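27kDa outer membrane protein (Silicibacter pomeroyi, PDB 3GYK) is probably a thioredoxin-like oxidoreductase of the DsbA type, this chain being the DsbA-like thioredoxin domain of the longer protein. Local coordinates at residues 6-11 against 147-152; 22-27 against 169-174; 28-33 against 82-87; 75-80 against 119-124. One frame throughout, in Å; residues are numbered along the deposited sequence. Where two conformers were deposited one is given.

Interactions 1, 2 and 3 all reach the central sheet. Interaction 1 uses strand 147-150. Interactions 2 and 3 use the two ends of its neighbour, strand 24-30, and their centres lie about 22 Å apart. Interactions 1 and 2 are closer, about 11 Å between centres, and the sheet joins them: V27 N is 2.8 Å from V149 O. Interaction 4 lies in the helical part, about 31 Å from interaction 2 between centres, on the opposite side of the chain's centre. It touches interaction 3, where the A75 CB atom is 3.4 Å from Y32 OH. Interaction 3 is next to C34 and C37, a CxxC pattern that is probably the redox centre.

Interaction 1. Residues 6-11 against 147-152; sequences DSLFND and SFVVED. With EDO (1,2-ethanediol), chain H.
F9 and V149 make the close apolar part of this contact. V149 CG1 lies at the edge of the F9 ring, 4.0 Å from CE1. L8 adds a looser touch: L8 CD1 is 4.5 Å from V149 CG1. The V149 methyl reaches this side because CG1 is anti to the backbone N (chi1 178°), while CG2 lies beside that N. The backbone of E151 closes the far end of the ring. E151 O sits in the ring plane, 3.3 Å from F9 CZ, so the carbonyl meets the positive rim of the ring and not its face. The E151 chain bends at chi2, which brings its carboxylate back near the F9 ring edge, the two planes 26° apart. That carboxylate is held by T25 N and by R5. With an alanine here in place of F9 the ring is gone, which would probably open a gap beside V149 and leave E151 O without its ring-edge neighbour. D6 and the residue after the helix, N10, are exposed, and a 1,2-ethanediol, probably from the crystallisation liquor, gives a hydrogen bond from its O2 to D6 O at 3.1 Å. On the buried side, the end of helix 3-9 packs over strands 24-30 and 147-150. F9 rests on T25 and V27, and L8 turns to L136 and L140 of helix 124-140.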
loop_
_atom_site.group_PDB
_atom_site.type_symbol
_atom_site.label_atom_id
_atom_site.label_comp_id
_atom_site.label_asym_id
_atom_site.label_seq_id
_atom_site.Cartn_x
_atom_site.Cartn_y
_atom_site.Cartn_z
ATOM N N ASP A 6 -14.755 1.355 -9.322
ATOM C CA ASP A 6 -14.799 2.523 -8.458
ATOM C C ASP A 6 -14.244 2.240 -7.076
ATOM O O ASP A 6 -13.466 3.041 -6.558
ATOM C CB ASP A 6 -16.213 3.082 -8.327
ATOM C CG ASP A 6 -16.587 3.990 -9.467
ATOM O OD1 ASP A 6 -15.689 4.458 -10.198
ATOM O OD2 ASP A 6 -17.800 4.228 -9.632
ATOM N N SER A 7 -14.621 1.108 -6.479
ATOM C CA SER A 7 -14.107 0.761 -5.143
ATOM C C SER A 7 -12.611 0.507 -5.157
ATOM O O SER A 7 -11.923 0.818 -4.184
ATOM C CB SER A 7 -14.803 -0.479 -4.585
ATOM O OG SER A 7 -16.197 -0.333 -4.672
ATOM N N LEU A 8 -12.109 -0.066 -6.252
ATOM C CA LEU A 8 -10.695 -0.430 -6.301
ATOM C C LEU A 8 -9.816 0.748 -6.680
ATOM O O LEU A 8 -8.732 0.943 -6.117
ATOM C CB LEU A 8 -10.437 -1.583 -7.265
ATOM C CG LEU A 8 -10.825 -2.952 -6.697
ATOM C CD1 LEU A 8 -10.785 -3.969 -7.808
ATOM C CD2 LEU A 8 -9.876 -3.332 -5.555
ATOM N N PHE A 9 -10.271 1.518 -7.657
ATOM C CA PHE A 9 -9.367 2.480 -8.266
ATOM C C PHE A 9 -9.686 3.916 -7.908
ATOM O O PHE A 9 -8.809 4.785 -8.077
ATOM C CB PHE A 9 -9.374 2.330 -9.791
ATOM C CG PHE A 9 -9.002 0.933 -10.298
ATOM C CD1 PHE A 9 -8.084 0.134 -9.634
ATOM C CD2 PHE A 9 -9.553 0.462 -11.492
ATOM C CE1 PHE A 9 -7.750 -1.137 -10.122
ATOM C CE2 PHE A 9 -9.218 -0.812 -11.994
ATOM C CZ PHE A 9 -8.325 -1.605 -11.300
ATOM N N ASN A 10 -10.902 4.190 -7.423
ATOM C CA ASN A 10 -11.296 5.585 -7.164
ATOM C C ASN A 10 -11.724 5.911 -5.728
ATOM O O ASN A 10 -12.551 6.799 -5.489
ATOM C CB ASN A 10 -12.372 5.995 -8.148
ATOM C CG ASN A 10 -11.884 5.946 -9.590
ATOM O OD1 ASN A 10 -12.553 5.389 -10.448
ATOM N ND2 ASN A 10 -10.725 6.551 -9.862
ATOM N N ASP A 11 -11.157 5.192 -4.776
ATOM C CA ASP A 11 -11.461 5.431 -3.365
ATOM C C ASP A 11 -10.587 6.586 -2.826
ATOM O O ASP A 11 -9.349 6.466 -2.786
ATOM C CB ASP A 11 -11.156 4.116 -2.609
ATOM C CG ASP A 11 -11.460 4.207 -1.122
ATOM O OD1 ASP A 11 -11.666 5.334 -0.637
ATOM O OD2 ASP A 11 -11.451 3.139 -0.459
ATOM N N SER A 147 -0.712 -9.032 -2.281
ATOM C CA SER A 147 -1.572 -9.365 -3.435
ATOM C C SER A 147 -1.771 -8.104 -4.275
ATOM O O SER A 147 -1.830 -6.990 -3.746
ATOM C CB SER A 147 -2.935 -9.907 -2.995
ATOM O OG SER A 147 -2.840 -11.187 -2.374
ATOM N N PHE A 148 -1.879 -8.286 -5.587
ATOM C CA PHE A 148 -1.978 -7.153 -6.502
ATOM C C PHE A 148 -3.206 -7.255 -7.404
ATOM O O PHE A 148 -3.684 -8.336 -7.738
ATOM C CB PHE A 148 -0.734 -7.083 -7.412
ATOM C CG PHE A 148 0.552 -6.831 -6.673
ATOM C CD1 PHE A 148 1.007 -5.535 -6.466
ATOM C CD2 PHE A 148 1.331 -7.897 -6.231
ATOM C CE1 PHE A 148 2.241 -5.292 -5.789
ATOM C CE2 PHE A 148 2.539 -7.673 -5.549
ATOM C CZ PHE A 148 2.991 -6.351 -5.323
ATOM N N VAL A 149 -3.682 -6.088 -7.829
ATOM C CA VAL A 149 -4.638 -5.988 -8.938
ATOM C C VAL A 149 -3.918 -5.159 -9.977
ATOM O O VAL A 149 -3.282 -4.152 -9.638
ATOM C CB VAL A 149 -5.925 -5.201 -8.519
ATOM C CG1 VAL A 149 -6.899 -5.069 -9.697
ATOM C CG2 VAL A 149 -6.623 -5.871 -7.321
ATOM N N VAL A 150 -3.983 -5.578 -11.239
ATOM C CA VAL A 150 -3.417 -4.787 -12.328
ATOM C C VAL A 150 -4.552 -4.620 -13.335
ATOM O O VAL A 150 -4.816 -5.535 -14.134
ATOM C CB VAL A 150 -2.197 -5.454 -13.020
ATOM C CG1 VAL A 150 -1.630 -4.512 -14.148
ATOM C CG2 VAL A 150 -1.115 -5.816 -11.968
ATOM N N GLU A 151 -5.230 -3.466 -13.264
ATOM C CA GLU A 151 -6.449 -3.194 -14.065
ATOM C C GLU A 151 -7.442 -4.333 -13.827
ATOM O O GLU A 151 -7.863 -4.529 -12.705
ATOM C CB GLU A 151 -6.170 -3.001 -15.568
ATOM C CG GLU A 151 -5.745 -1.627 -15.999
ATOM C CD GLU A 151 -6.687 -0.498 -15.578
ATOM O OE1 GLU A 151 -7.794 -0.383 -16.128
ATOM O OE2 GLU A 151 -6.274 0.317 -14.756
ATOM N N ASP A 152 -7.783 -5.088 -14.869
ATOM C CA ASP A 152 -8.802 -6.138 -14.721
ATOM C C ASP A 152 -8.249 -7.452 -14.180
ATOM O O ASP A 152 -9.029 -8.366 -13.893
ATOM C CB ASP A 152 -9.501 -6.397 -16.045
ATOM C CG ASP A 152 -10.378 -5.248 -16.473
ATOM O OD1 ASP A 152 -10.905 -4.521 -15.624
ATOM O OD2 ASP A 152 -10.565 -5.101 -17.686
HETATM C C1 EDO H . -15.980 6.024 -3.483
HETATM O O1 EDO H . -17.251 6.099 -2.812
HETATM C C2 EDO H . -15.851 4.665 -4.160
HETATM O O2 EDO H . -14.541 4.124 -3.915
#

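Interaction 2. Residues 22-27 against 169-174; sequences GDVTVV and DRARKA
D23 OD1 takes two N-H groups of R172, in a salt bridge. The R172 NE bond is short and nearly straight, 2.7 Å to D23 OD1 with an N-H...O angle of 167°. It uses the syn lone pair of OD1, which lies only 7° out of the guanidinium plane. The second bond, from R172 NH2 to D23 OD1, is weak at 3.3 Å. The carboxylate and guanidinium planes are 32° apart. The R172 chain runs extended from CG to NE, long enough to bring the guanidinium from the helix to D23. Its other end has partners too: NH1 forms a salt bridge with D51, and NH2 gives a weak bond to N53 O. All three guanidinium nitrogens thus have oxygen partners, those of NH2 weakly bound. Beneath the bridge lies V24. V24 CG2 touches R172 CG at 3.6 Å and A171 CB at 4.2 Å. The aliphatic part of the arginine therefore lies over a buried valine, while the charged end stays nearer the surface. D23 is exposed, just before strand 24-30. Helix 161-174 thus ends against the start of that central strand. A C-terminal helix packed on the central sheet is a standard feature of the thioredoxin fold.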
loop_
_atom_site.group_PDB
_atom_site.type_symbol
_atom_site.label_atom_id
_atom_site.label_comp_id
_atom_site.label_asym_id
_atom_site.label_seq_id
_atom_site.Cartn_x
_atom_site.Cartn_y
_atom_site.Cartn_z
ATOM N N GLY A 22 -2.278 7.997 -14.619
ATOM C CA GLY A 22 -1.700 6.892 -15.399
ATOM C C GLY A 22 -2.813 6.024 -15.976
ATOM O O GLY A 22 -3.894 5.984 -15.403
ATOM N N ASP A 23 -2.578 5.381 -17.108
ATOM C CA ASP A 23 -3.681 4.655 -17.796
ATOM C C ASP A 23 -3.870 3.220 -17.316
ATOM O O ASP A 23 -4.809 2.547 -17.754
ATOM C CB ASP A 23 -3.541 4.714 -19.323
ATOM C CG ASP A 23 -2.369 3.901 -19.845
ATOM O OD1 ASP A 23 -1.533 3.423 -19.046
ATOM O OD2 ASP A 23 -2.276 3.774 -21.084
ATOM N N VAL A 24 -2.970 2.761 -16.454
ATOM C CA VAL A 24 -3.083 1.449 -15.784
ATOM C C VAL A 24 -2.937 1.679 -14.285
ATOM O O VAL A 24 -1.953 2.313 -13.832
ATOM C CB VAL A 24 -2.014 0.469 -16.280
ATOM C CG1 VAL A 24 -2.008 -0.843 -15.456
ATOM C CG2 VAL A 24 -2.232 0.173 -17.734
ATOM N N THR A 25 -3.909 1.179 -13.515
ATOM C CA THR A 25 -3.808 1.190 -12.046
ATOM C C THR A 25 -3.354 -0.156 -11.501
ATOM O O THR A 25 -3.930 -1.204 -11.849
ATOM C CB THR A 25 -5.158 1.563 -11.386
ATOM O OG1 THR A 25 -5.512 2.885 -11.785
ATOM C CG2 THR A 25 -5.053 1.553 -9.849
ATOM N N VAL A 26 -2.324 -0.111 -10.658
ATOM C CA VAL A 26 -1.867 -1.287 -9.909
ATOM C C VAL A 26 -2.261 -1.081 -8.466
ATOM O O VAL A 26 -1.923 -0.040 -7.885
ATOM C CB VAL A 26 -0.328 -1.475 -10.006
ATOM C CG1 VAL A 26 0.147 -2.580 -9.036
ATOM C CG2 VAL A 26 0.077 -1.780 -11.441
ATOM N N VAL A 27 -2.995 -2.028 -7.887
ATOM C CA VAL A 27 -3.326 -1.925 -6.465
ATOM C C VAL A 27 -2.477 -2.935 -5.707
ATOM O O VAL A 27 -2.387 -4.078 -6.139
ATOM C CB VAL A 27 -4.821 -2.257 -6.223
ATOM C CG1 VAL A 27 -5.160 -2.098 -4.750
ATOM C CG2 VAL A 27 -5.728 -1.333 -7.098
ATOM N N ASP A 169 1.749 -4.042 -19.348
ATOM C CA ASP A 169 1.754 -3.996 -20.822
ATOM C C ASP A 169 0.536 -4.725 -21.405
ATOM O O ASP A 169 -0.073 -4.272 -22.383
ATOM C CB ASP A 169 3.050 -4.595 -21.406
ATOM C CG ASP A 169 4.301 -3.771 -21.057
ATOM O OD1 ASP A 169 4.188 -2.593 -20.631
ATOM O OD2 ASP A 169 5.410 -4.322 -21.212
ATOM N N ARG A 170 0.195 -5.860 -20.805
ATOM C CA ARG A 170 -0.959 -6.662 -21.277
ATOM C C ARG A 170 -2.270 -5.898 -21.108
ATOM O O ARG A 170 -3.138 -5.940 -21.979
ATOM C CB ARG A 170 -1.032 -8.006 -20.533
ATOM C CG ARG A 170 -0.144 -9.036 -21.160
ATOM C CD ARG A 170 -0.038 -10.330 -20.340
ATOM N NE ARG A 170 1.174 -11.038 -20.752
ATOM C CZ ARG A 170 1.275 -11.781 -21.857
ATOM N NH1 ARG A 170 0.226 -11.945 -22.665
ATOM N NH2 ARG A 170 2.429 -12.371 -22.155
ATOM N N ALA A 171 -2.386 -5.194 -19.985
ATOM C CA ALA A 171 -3.561 -4.383 -19.698
ATOM C C ALA A 171 -3.730 -3.304 -20.748
ATOM O O ALA A 171 -4.843 -3.049 -21.220
ATOM C CB ALA A 171 -3.471 -3.770 -18.264
ATOM N N ARG A 172 -2.618 -2.695 -21.155
ATOM C CA ARG A 172 -2.682 -1.650 -22.179
ATOM C C ARG A 172 -3.076 -2.233 -23.517
ATOM O O ARG A 172 -3.865 -1.631 -24.244
ATOM C CB ARG A 172 -1.352 -0.910 -22.303
ATOM C CG ARG A 172 -1.048 -0.112 -21.078
ATOM C CD ARG A 172 0.071 0.888 -21.314
ATOM N NE ARG A 172 0.296 1.662 -20.094
ATOM C CZ ARG A 172 1.448 1.689 -19.424
ATOM N NH1 ARG A 172 2.514 1.039 -19.892
ATOM N NH2 ARG A 172 1.551 2.425 -18.327
ATOM N N LYS A 173 -2.529 -3.400 -23.839
ATOM C CA LYS A 173 -2.879 -4.066 -25.097
ATOM C C LYS A 173 -4.371 -4.392 -25.147
ATOM O O LYS A 173 -4.998 -4.267 -26.197
ATOM C CB LYS A 173 -2.046 -5.333 -25.292
ATOM C CG LYS A 173 -0.848 -5.160 -26.216
ATOM C CD LYS A 173 0.430 -4.872 -25.443
ATOM C CE LYS A 173 1.680 -5.021 -26.314
ATOM N NZ LYS A 173 2.929 -4.994 -25.487
ATOM N N ALA A 174 -4.928 -4.781 -24.003
ATOM C CA ALA A 174 -6.324 -5.218 -23.903
ATOM C C ALA A 174 -7.341 -4.083 -23.823
ATOM O O ALA A 174 -8.531 -4.311 -24.027
ATOM C CB ALA A 174 -6.500 -6.153 -22.714
#

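Interaction 3. Residues 28-33 against 82-87; sequences EFFDYN and GKYEAF
The F30 ring has Y84 OH at its edge, in its plane, 3.5 Å from F30 CZ. Y32 CE2 is also in the plane at that ring's edge, and H88 meets F30 edge-to-face. The contact lies in the thioredoxin fold, where the end of strand 24-30 leads to C34 and C37, a CxxC pattern at a helix start that is probably the redox centre. F30 touches the residues of that pattern. F30 and Y84 approach from opposite directions. The Y84 side chain gets there with CG anti to its backbone N (chi1 -180°), which lets the phenol reach F30 at the end of the strand. Y32 crosses Y84 at a slant. The Y32 OH and Y84 OH atoms are 3.8 Å apart and are not bonded to each other. Instead, both are hydrogen-bonded to the carboxylate oxygen OE2 of E60, and Y32 OH also pairs with H88 ND1. One carboxylate oxygen thus binds two phenols, which helps fix where both rings end. A75 of helix 66-77 packs against both tyrosines. Around Y32 the chain makes an Asx turn: N33 N donates to D31 OD1 at 2.8 Å, nearly in line with the C-O bond.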
loop_
_atom_site.group_PDB
_atom_site.type_symbol
_atom_site.label_atom_id
_atom_site.label_comp_id
_atom_site.label_asym_id
_atom_site.label_seq_id
_atom_site.Cartn_x
_atom_site.Cartn_y
_atom_site.Cartn_z
ATOM N N GLU A 28 -1.869 -2.540 -4.583
ATOM C CA GLU A 28 -1.133 -3.515 -3.768
ATOM C C GLU A 28 -1.775 -3.568 -2.386
ATOM O O GLU A 28 -2.075 -2.521 -1.794
ATOM C CB GLU A 28 0.337 -3.091 -3.597
ATOM C CG GLU A 28 1.130 -4.160 -2.809
ATOM C CD GLU A 28 2.594 -3.804 -2.527
ATOM O OE1 GLU A 28 3.077 -2.759 -3.008
ATOM O OE2 GLU A 28 3.245 -4.588 -1.763
ATOM N N PHE A 29 -1.987 -4.790 -1.895
ATOM C CA PHE A 29 -2.447 -5.036 -0.522
ATOM C C PHE A 29 -1.208 -5.520 0.230
ATOM O O PHE A 29 -0.552 -6.489 -0.194
ATOM C CB PHE A 29 -3.474 -6.172 -0.520
ATOM C CG PHE A 29 -4.861 -5.787 -1.048
ATOM C CD1 PHE A 29 -5.969 -5.770 -0.194
ATOM C CD2 PHE A 29 -5.059 -5.508 -2.419
ATOM C CE1 PHE A 29 -7.249 -5.458 -0.663
ATOM C CE2 PHE A 29 -6.342 -5.200 -2.909
ATOM C CZ PHE A 29 -7.434 -5.154 -2.040
ATOM N N PHE A 30 -0.894 -4.902 1.367
ATOM C CA PHE A 30 0.374 -5.236 2.030
ATOM C C PHE A 30 0.310 -5.046 3.553
ATOM O O PHE A 30 -0.624 -4.414 4.079
ATOM C CB PHE A 30 1.508 -4.339 1.473
ATOM C CG PHE A 30 1.220 -2.869 1.612
ATOM C CD1 PHE A 30 1.449 -2.217 2.814
ATOM C CD2 PHE A 30 0.663 -2.150 0.543
ATOM C CE1 PHE A 30 1.158 -0.860 2.962
ATOM C CE2 PHE A 30 0.346 -0.786 0.694
ATOM C CZ PHE A 30 0.609 -0.145 1.895
ATOM N N ASP A 31 1.335 -5.603 4.219
ATOM C CA ASP A 31 1.487 -5.575 5.693
ATOM C C ASP A 31 2.970 -5.299 5.917
ATOM O O ASP A 31 3.823 -5.927 5.271
ATOM C CB ASP A 31 1.059 -6.952 6.245
ATOM C CG ASP A 31 1.214 -7.086 7.758
ATOM O OD1 ASP A 31 2.350 -6.900 8.254
ATOM O OD2 ASP A 31 0.210 -7.425 8.432
ATOM N N TYR A 32 3.283 -4.366 6.828
ATOM C CA TYR A 32 4.678 -3.938 7.043
ATOM C C TYR A 32 5.595 -4.998 7.644
ATOM O O TYR A 32 6.796 -4.828 7.604
ATOM C CB TYR A 32 4.776 -2.612 7.848
ATOM C CG TYR A 32 4.231 -1.447 7.062
ATOM C CD1 TYR A 32 4.966 -0.896 5.998
ATOM C CD2 TYR A 32 2.979 -0.909 7.361
ATOM C CE1 TYR A 32 4.444 0.169 5.224
ATOM C CE2 TYR A 32 2.445 0.170 6.602
ATOM C CZ TYR A 32 3.184 0.696 5.547
ATOM O OH TYR A 32 2.634 1.724 4.805
ATOM N N ASN A 33 5.030 -6.102 8.148
ATOM C CA ASN A 33 5.813 -7.192 8.681
ATOM C C ASN A 33 5.867 -8.424 7.778
ATOM O O ASN A 33 6.435 -9.470 8.153
ATOM C CB ASN A 33 5.290 -7.557 10.063
ATOM C CG ASN A 33 5.767 -6.564 11.128
ATOM O OD1 ASN A 33 6.960 -6.277 11.206
ATOM N ND2 ASN A 33 4.844 -6.045 11.937
ATOM N N GLY A 82 1.367 14.950 5.437
ATOM C CA GLY A 82 1.841 15.012 4.068
ATOM C C GLY A 82 3.047 14.142 3.830
ATOM O O GLY A 82 3.845 14.417 2.924
ATOM N N LYS A 83 3.171 13.068 4.610
ATOM C CA LYS A 83 4.389 12.276 4.600
ATOM C C LYS A 83 4.114 10.780 4.417
ATOM O O LYS A 83 4.964 9.959 4.751
ATOM C CB LYS A 83 5.190 12.522 5.895
ATOM C CG LYS A 83 5.905 13.869 5.945
ATOM C CD LYS A 83 6.649 14.045 7.275
ATOM C CE LYS A 83 7.664 15.166 7.195
ATOM N NZ LYS A 83 6.990 16.497 7.283
ATOM N N TYR A 84 2.942 10.433 3.867
ATOM C CA TYR A 84 2.587 9.023 3.659
ATOM C C TYR A 84 3.646 8.265 2.856
ATOM O O TYR A 84 4.144 7.217 3.293
ATOM C CB TYR A 84 1.185 8.853 3.006
ATOM C CG TYR A 84 0.870 7.388 2.826
ATOM C CD1 TYR A 84 0.365 6.636 3.887
ATOM C CD2 TYR A 84 1.162 6.732 1.615
ATOM C CE1 TYR A 84 0.092 5.268 3.732
ATOM C CE2 TYR A 84 0.924 5.383 1.454
ATOM C CZ TYR A 84 0.408 4.655 2.532
ATOM O OH TYR A 84 0.182 3.316 2.393
ATOM N N GLU A 85 3.982 8.766 1.667
ATOM C CA GLU A 85 4.889 8.023 0.796
ATOM C C GLU A 85 6.267 7.794 1.442
ATOM O O GLU A 85 6.774 6.663 1.433
ATOM C CB GLU A 85 5.041 8.698 -0.587
ATOM C CG GLU A 85 5.905 7.868 -1.528
ATOM C CD GLU A 85 5.992 8.404 -2.956
ATOM O OE1 GLU A 85 5.160 9.278 -3.337
ATOM O OE2 GLU A 85 6.906 7.943 -3.688
ATOM N N ALA A 86 6.863 8.855 1.994
ATOM C CA ALA A 86 8.196 8.733 2.586
ATOM C C ALA A 86 8.150 7.745 3.750
ATOM O O ALA A 86 9.062 6.916 3.926
ATOM C CB ALA A 86 8.684 10.084 3.068
ATOM N N PHE A 87 7.072 7.811 4.530
ATOM C CA PHE A 87 6.928 6.929 5.697
ATOM C C PHE A 87 6.733 5.466 5.273
ATOM O O PHE A 87 7.365 4.551 5.835
ATOM C CB PHE A 87 5.764 7.434 6.565
ATOM C CG PHE A 87 5.695 6.832 7.964
ATOM C CD1 PHE A 87 6.834 6.359 8.630
ATOM C CD2 PHE A 87 4.458 6.786 8.628
ATOM C CE1 PHE A 87 6.733 5.839 9.935
ATOM C CE2 PHE A 87 4.343 6.265 9.919
ATOM C CZ PHE A 87 5.492 5.797 10.582
#

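Interaction 4. Residues 75-80 against 119-124; sequences ALAARQ and RDMEAP
The apolar part centres on A77. A77 CB touches D120 CB and the CG of selenomethionine M121, both at 3.7 Å, and lies 3.6 Å from M121 N. The small methyl lets the backbones approach closely, with A77 CA and M121 CA only 5.1 Å apart. The polar part is carried by water. One water donates to A77 O at 2.8 Å and to D120 OD2 at 2.6 Å, bridging A77 O to the acid. D120 OD2 also accepts from Q116 NE2. Van der Waals contact comes from Q80. D120 OD2 lies 3.4 Å from Q80 CB, while the Q80 chain bends at chi2 (-44°) and takes its amide away, nearly square to the carboxylate. Replacing D120 by an alanine would probably break the water bridge at its acid end, deprive Q116 NE2 of its acceptor and uncover the flank of Q80. Within residues 75-80, R79 NE donates to L76 O at 2.9 Å. L76 CD2 packs over one guanidinium face. Within 119-124, D120 to A123 form a type I beta turn, which leads into helix 124-140. The contact joins the ends of helices 66-77 and 114-120, in the helical insertion that DsbA-like proteins add to the thioredoxin fold.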
loop_
_atom_site.group_PDB
_atom_site.type_symbol
_atom_site.label_atom_id
_atom_site.label_comp_id
_atom_site.label_asym_id
_atom_site.label_seq_id
_atom_site.Cartn_x
_atom_site.Cartn_y
_atom_site.Cartn_z
ATOM N N ALA A 75 0.961 4.711 9.391
ATOM C CA ALA A 75 1.166 5.110 8.010
ATOM C C ALA A 75 -0.019 5.933 7.515
ATOM O O ALA A 75 0.174 7.020 6.960
ATOM C CB ALA A 75 1.410 3.858 7.104
ATOM N N LEU A 76 -1.239 5.443 7.725
ATOM C CA LEU A 76 -2.421 6.188 7.278
ATOM C C LEU A 76 -2.495 7.540 7.977
ATOM O O LEU A 76 -2.840 8.536 7.335
ATOM C CB LEU A 76 -3.710 5.391 7.510
ATOM C CG LEU A 76 -3.829 4.150 6.608
ATOM C CD1 LEU A 76 -4.897 3.159 7.144
ATOM C CD2 LEU A 76 -4.092 4.560 5.130
ATOM N N ALA A 77 -2.171 7.583 9.279
ATOM C CA ALA A 77 -2.131 8.867 9.997
ATOM C C ALA A 77 -1.119 9.861 9.404
ATOM O O ALA A 77 -1.331 11.083 9.477
ATOM C CB ALA A 77 -1.858 8.665 11.527
ATOM N N ALA A 78 -0.025 9.353 8.835
ATOM C CA ALA A 78 1.006 10.222 8.264
ATOM C C ALA A 78 0.494 11.051 7.079
ATOM O O ALA A 78 1.112 12.060 6.701
ATOM C CB ALA A 78 2.246 9.420 7.857
ATOM N N ARG A 79 -0.633 10.644 6.500
ATOM C CA ARG A 79 -1.246 11.469 5.438
ATOM C C ARG A 79 -1.550 12.881 5.943
ATOM O O ARG A 79 -1.463 13.858 5.182
ATOM C CB ARG A 79 -2.519 10.815 4.903
ATOM C CG ARG A 79 -2.256 9.504 4.161
ATOM C CD ARG A 79 -3.551 8.793 3.779
ATOM N NE ARG A 79 -4.433 8.490 4.913
ATOM C CZ ARG A 79 -5.653 7.983 4.773
ATOM N NH1 ARG A 79 -6.104 7.713 3.554
ATOM N NH2 ARG A 79 -6.422 7.777 5.841
ATOM N N GLN A 80 -1.887 13.000 7.230
ATOM C CA GLN A 80 -2.261 14.287 7.803
ATOM C C GLN A 80 -1.082 15.244 7.871
ATOM O O GLN A 80 -1.270 16.454 8.000
ATOM C CB GLN A 80 -2.896 14.124 9.194
ATOM C CG GLN A 80 -4.149 13.247 9.215
ATOM C CD GLN A 80 -5.087 13.559 8.058
ATOM O OE1 GLN A 80 -5.468 14.717 7.862
ATOM N NE2 GLN A 80 -5.453 12.524 7.270
ATOM N N ARG A 119 -2.211 10.827 17.845
ATOM C CA ARG A 119 -3.580 11.363 17.919
ATOM C C ARG A 119 -4.329 10.949 16.651
ATOM O O ARG A 119 -5.445 10.415 16.708
ATOM C CB ARG A 119 -3.597 12.903 18.018
ATOM C CG ARG A 119 -3.365 13.495 19.401
ATOM C CD ARG A 119 -3.717 14.990 19.439
ATOM N NE ARG A 119 -2.963 15.784 18.465
ATOM C CZ ARG A 119 -1.816 16.404 18.733
ATOM N NH1 ARG A 119 -1.285 16.329 19.946
ATOM N NH2 ARG A 119 -1.201 17.112 17.795
ATOM N N ASP A 120 -3.691 11.196 15.507
ATOM C CA ASP A 120 -4.310 10.949 14.204
ATOM C C ASP A 120 -4.534 9.456 13.931
ATOM O O ASP A 120 -5.411 9.088 13.140
ATOM C CB ASP A 120 -3.504 11.615 13.074
ATOM C CG ASP A 120 -3.563 13.145 13.132
ATOM O OD1 ASP A 120 -4.491 13.696 13.770
ATOM O OD2 ASP A 120 -2.676 13.800 12.541
HETATM N N MSE A 121 -3.754 8.589 14.583
HETATM C CA MSE A 121 -3.976 7.149 14.447
HETATM C C MSE A 121 -5.359 6.674 14.894
HETATM O O MSE A 121 -5.815 5.633 14.424
HETATM C CB MSE A 121 -2.883 6.346 15.169
HETATM C CG MSE A 121 -1.583 6.324 14.398
HETATM SE SE MSE A 121 -0.123 5.652 15.532
HETATM C CE MSE A 121 -0.698 3.754 15.681
ATOM N N GLU A 122 -6.006 7.428 15.776
ATOM C CA GLU A 122 -7.332 7.076 16.286
ATOM C C GLU A 122 -8.476 7.471 15.352
ATOM O O GLU A 122 -9.614 7.060 15.580
ATOM C CB GLU A 122 -7.578 7.731 17.639
ATOM C CG GLU A 122 -6.504 7.486 18.676
ATOM C CD GLU A 122 -6.872 8.054 20.034
ATOM O OE1 GLU A 122 -7.305 9.226 20.113
ATOM O OE2 GLU A 122 -6.725 7.319 21.030
ATOM N N ALA A 123 -8.179 8.280 14.330
ATOM C CA ALA A 123 -9.215 8.865 13.455
ATOM C C ALA A 123 -10.090 7.756 12.863
ATOM O O ALA A 123 -9.564 6.724 12.452
ATOM C CB ALA A 123 -8.564 9.679 12.306
ATOM N N PRO A 124 -11.421 7.975 12.823
ATOM C CA PRO A 124 -12.254 6.931 12.211
ATOM C C PRO A 124 -11.964 6.679 10.712
ATOM O O PRO A 124 -12.213 5.574 10.240
ATOM C CB PRO A 124 -13.693 7.431 12.440
ATOM C CG PRO A 124 -13.563 8.910 12.657
ATOM C CD PRO A 124 -12.231 9.078 13.375
HETATM O O HOH W 1 -0.472 12.634 11.677
#